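Local coordinates for uncharacterized protein lp_2664 (Lactobacillus plantarum WCFS1, PDB 2PJQ) that is of unknown function but carries an HD domain, which suggests a metal-dependent phosphohydrolase related to the HD phosphodiesterases, at residues A42-L45 and A46-G50; G50-L53 and N54-L57. All blocks are in the same frame, centred on the assembly; numbering follows the deposited sequence.

Contact 1: residues A42-L45 and A46-G50; sequences ARRL and AKDEG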
loop_
_atom_site.group_PDB
_atom_site.type_symbol
_atom_site.label_atom_id
_atom_site.label_comp_id
_atom_site.label_asym_id
_atom_site.label_seq_id
_atom_site.Cartn_x
_atom_site.Cartn_y
_atom_site.Cartn_z
ATOM N N ALA B 42 6.978 21.921 -6.604
ATOM C CA ALA B 42 7.247 23.154 -5.884
ATOM C C ALA B 42 7.722 24.207 -6.858
ATOM O O ALA B 42 7.280 25.354 -6.815
ATOM C CB ALA B 42 8.311 22.917 -4.823
ATOM N N ARG B 43 8.619 23.802 -7.753
ATOM C CA ARG B 43 9.189 24.717 -8.727
ATOM C C ARG B 43 8.136 25.298 -9.657
ATOM O O ARG B 43 8.099 26.501 -9.862
ATOM C CB ARG B 43 10.289 24.012 -9.515
ATOM C CG ARG B 43 11.081 24.917 -10.453
ATOM C CD ARG B 43 12.034 24.078 -11.309
ATOM N NE ARG B 43 13.109 23.488 -10.520
ATOM C CZ ARG B 43 14.167 24.171 -10.093
ATOM N NH1 ARG B 43 14.284 25.461 -10.393
ATOM N NH2 ARG B 43 15.101 23.578 -9.350
ATOM N N ARG B 44 7.264 24.475 -10.215
ATOM C CA ARG B 44 6.253 25.040 -11.092
ATOM C C ARG B 44 5.350 26.006 -10.319
ATOM O O ARG B 44 5.130 27.144 -10.738
ATOM C CB ARG B 44 5.385 23.957 -11.732
ATOM C CG ARG B 44 4.336 24.582 -12.627
ATOM C CD ARG B 44 3.183 23.681 -12.960
ATOM N NE ARG B 44 2.101 24.494 -13.506
ATOM C CZ ARG B 44 0.893 24.037 -13.831
ATOM N NH1 ARG B 44 0.589 22.755 -13.673
ATOM N NH2 ARG B 44 -0.020 24.870 -14.307
ATOM N N LEU B 45 4.835 25.535 -9.187
ATOM C CA LEU B 45 3.943 26.323 -8.339
ATOM C C LEU B 45 4.572 27.627 -7.865
ATOM O O LEU B 45 3.914 28.662 -7.857
ATOM C CB LEU B 45 3.512 25.491 -7.121
ATOM C CG LEU B 45 2.059 25.017 -6.929
ATOM C CD1 LEU B 45 1.417 24.520 -8.230
ATOM C CD2 LEU B 45 2.078 23.905 -5.881
ATOM N N ALA B 46 5.836 27.579 -7.463
ATOM C CA ALA B 46 6.499 28.785 -6.988
ATOM C C ALA B 46 6.473 29.841 -8.090
ATOM O O ALA B 46 6.083 30.994 -7.864
ATOM C CB ALA B 46 7.944 28.481 -6.571
ATOM N N LYS B 47 6.869 29.440 -9.293
ATOM C CA LYS B 47 6.893 30.365 -10.407
ATOM C C LYS B 47 5.520 30.943 -10.729
ATOM O O LYS B 47 5.368 32.156 -10.873
ATOM C CB LYS B 47 7.525 29.673 -11.596
ATOM C CG LYS B 47 8.925 29.196 -11.201
ATOM C CD LYS B 47 9.789 28.790 -12.380
ATOM C CE LYS B 47 11.162 28.347 -11.898
ATOM N NZ LYS B 47 12.093 28.084 -13.036
ATOM N N ASP B 48 4.514 30.085 -10.813
ATOM C CA ASP B 48 3.168 30.550 -11.083
ATOM C C ASP B 48 2.739 31.617 -10.072
ATOM O O ASP B 48 2.019 32.551 -10.417
ATOM C CB ASP B 48 2.209 29.367 -11.040
ATOM C CG ASP B 48 2.094 28.671 -12.378
ATOM O OD1 ASP B 48 3.131 28.471 -13.040
ATOM O OD2 ASP B 48 0.964 28.317 -12.768
ATOM N N GLU B 49 3.186 31.479 -8.826
ATOM C CA GLU B 49 2.835 32.427 -7.776
ATOM C C GLU B 49 3.831 33.559 -7.551
ATOM O O GLU B 49 3.527 34.522 -6.860
ATOM C CB GLU B 49 2.630 31.695 -6.455
ATOM C CG GLU B 49 1.233 31.193 -6.281
ATOM C CD GLU B 49 0.226 32.294 -6.517
ATOM O OE1 GLU B 49 0.338 33.343 -5.857
ATOM O OE2 GLU B 49 -0.673 32.114 -7.368
ATOM N N GLY B 50 5.018 33.448 -8.129
ATOM C CA GLY B 50 6.006 34.484 -7.931
ATOM C C GLY B 50 6.562 34.375 -6.530
ATOM O O GLY B 50 6.659 35.355 -5.797
#
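Arg44 and Asp48, one turn apart near the C-terminal end of helix 32-49, form a long salt bridge, with NH2 of Arg44 3.9 Å from OD2 of Asp48. The guanidinium and carboxylate planes stand 78° apart, far from coplanar, and the arginine, its chain extended from CG to NE, approaches the acid at an oblique angle. OD2 of Asp48 also has a hydrogen bond to the hydroxyl of Thr194 in helix 193-198. Arg43 and Lys47 run side by side in the same direction and touch through their aliphatic parts, CG of Arg43 lying 3.7 Å from CE of Lys47. Their charged ends stay near each other, NH1 of Arg43 being 4.3 Å from NZ of Lys47. Buried Leu45 packs on Val123 and Leu130 of helix 119-130. Regular i to i+4 backbone bonds link the turns, from Ala46 N to Ala42 O (2.7 Å) through to Glu49 N and Leu45 O (3.1 Å). Gly50, with positive phi (74°), closes the helix in a Schellman motif: its N bonds to Lys47 O (3.1 Å), and Ala51 N probably to Ala46 O. At its length the Arg44-Asp48 attraction is probably modest, and the positive ends of Arg43 and Lys47 probably oppose each other slightly.

Contact 2: residues G50-L53 and N54-L57; sequences GANL and NLTL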
loop_
_atom_site.group_PDB
_atom_site.type_symbol
_atom_site.label_atom_id
_atom_site.label_comp_id
_atom_site.label_asym_id
_atom_site.label_seq_id
_atom_site.Cartn_x
_atom_site.Cartn_y
_atom_site.Cartn_z
ATOM N N GLY B 50 5.018 33.448 -8.129
ATOM C CA GLY B 50 6.006 34.484 -7.931
ATOM C C GLY B 50 6.562 34.375 -6.530
ATOM O O GLY B 50 6.659 35.355 -5.797
ATOM N N ALA B 51 6.924 33.162 -6.153
ATOM C CA ALA B 51 7.466 32.928 -4.832
ATOM C C ALA B 51 8.967 32.830 -4.926
ATOM O O ALA B 51 9.506 32.507 -5.981
ATOM C CB ALA B 51 6.901 31.634 -4.257
ATOM N N ASN B 52 9.648 33.124 -3.825
ATOM C CA ASN B 52 11.089 33.015 -3.809
ATOM C C ASN B 52 11.383 31.539 -4.088
ATOM O O ASN B 52 10.955 30.660 -3.343
ATOM C CB ASN B 52 11.651 33.391 -2.448
ATOM C CG ASN B 52 13.128 33.088 -2.350
ATOM O OD1 ASN B 52 13.946 33.720 -3.020
ATOM N ND2 ASN B 52 13.480 32.103 -1.539
ATOM N N LEU B 53 12.115 31.274 -5.160
ATOM C CA LEU B 53 12.434 29.909 -5.545
ATOM C C LEU B 53 13.277 29.130 -4.549
ATOM O O LEU B 53 12.793 28.173 -3.949
ATOM C CB LEU B 53 13.140 29.909 -6.894
ATOM C CG LEU B 53 13.050 28.619 -7.694
ATOM C CD1 LEU B 53 11.590 28.354 -8.052
ATOM C CD2 LEU B 53 13.902 28.742 -8.945
ATOM N N ASN B 54 14.534 29.542 -4.379
ATOM C CA ASN B 54 15.469 28.869 -3.468
ATOM C C ASN B 54 15.033 28.606 -2.031
ATOM O O ASN B 54 15.476 27.634 -1.434
ATOM C CB ASN B 54 16.799 29.614 -3.443
ATOM C CG ASN B 54 17.499 29.573 -4.774
ATOM O OD1 ASN B 54 16.890 29.225 -5.793
ATOM N ND2 ASN B 54 18.778 29.941 -4.788
ATOM N N LEU B 55 14.201 29.459 -1.453
ATOM C CA LEU B 55 13.759 29.215 -0.090
ATOM C C LEU B 55 12.775 28.062 -0.190
ATOM O O LEU B 55 12.820 27.117 0.604
ATOM C CB LEU B 55 13.031 30.435 0.477
ATOM C CG LEU B 55 12.784 30.594 1.985
ATOM C CD1 LEU B 55 11.629 31.563 2.189
ATOM C CD2 LEU B 55 12.461 29.274 2.644
ATOM N N THR B 56 11.880 28.162 -1.178
ATOM C CA THR B 56 10.836 27.170 -1.419
ATOM C C THR B 56 11.370 25.752 -1.561
ATOM O O THR B 56 11.028 24.872 -0.775
ATOM C CB THR B 56 10.027 27.510 -2.704
ATOM O OG1 THR B 56 9.391 28.780 -2.550
ATOM C CG2 THR B 56 8.939 26.484 -2.954
ATOM N N LEU B 57 12.209 25.526 -2.564
ATOM C CA LEU B 57 12.727 24.187 -2.798
ATOM C C LEU B 57 13.477 23.710 -1.582
ATOM O O LEU B 57 13.331 22.557 -1.178
ATOM C CB LEU B 57 13.643 24.156 -4.020
ATOM C CG LEU B 57 13.027 24.769 -5.268
ATOM C CD1 LEU B 57 13.958 24.563 -6.440
ATOM C CD2 LEU B 57 11.666 24.137 -5.527
#
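Thr56 and Asn52 meet across the first turn of helix 53-62, where Asn52 occupies the N-cap position of the second helix in a helix-loop-helix connection within the HD domain. The threonine hydroxyl turns back on the backbone: OG1 is anti to the carbonyl carbon and beside its own N (chi1 -61°), which brings it within 2.6 Å of Asn52 O as a hydrogen-bond donor, somewhat tilted from the carbonyl plane. Thr56 N reaches the same oxygen more weakly, at 3.4 Å, so Asn52 O receives two donors from one residue. With an alanine in place of Thr56 the hydroxyl is gone, and Asn52 O, left to the weak amide bond, would probably be less firmly held at the N-cap. Leu53 and Leu57, four residues apart, both lie against helix 32-49. Leu57 carries its CG beside its own N (chi1 -52°), which leaves CD1 in loose apolar contact with CG of Leu53, 4.3 Å away. The amide of Asn54 is held by Ile7 O and Glu9 through ND2. Between the same two leucines the backbone is joined by Leu57 N, which donates to Leu53 O at 3.0 Å with an N-H...O angle of 163°.

Contacts 1 and 2 share Gly50 and follow one another along the chain, the first closing helix 32-49 and the second starting helix 53-62. The probable bond between Ala46 and Ala51 in the Schellman turn spans them, and they also meet where Ala42 and Arg43 pack on Leu57 while Arg43 touches Leu53. Both are partly buried. In contact 1 the charged residues Arg44, Lys47 and Asp48 are exposed, whereas Ala42, Leu45 and Ala46 are buried. Contact 2 has no exposed residue among those that touch; Thr56 and Leu57 are buried, and its chemistry is hydroxyl-to-carbonyl bonding and leucine packing in place of charge pairing. Helix 119-130 borders both.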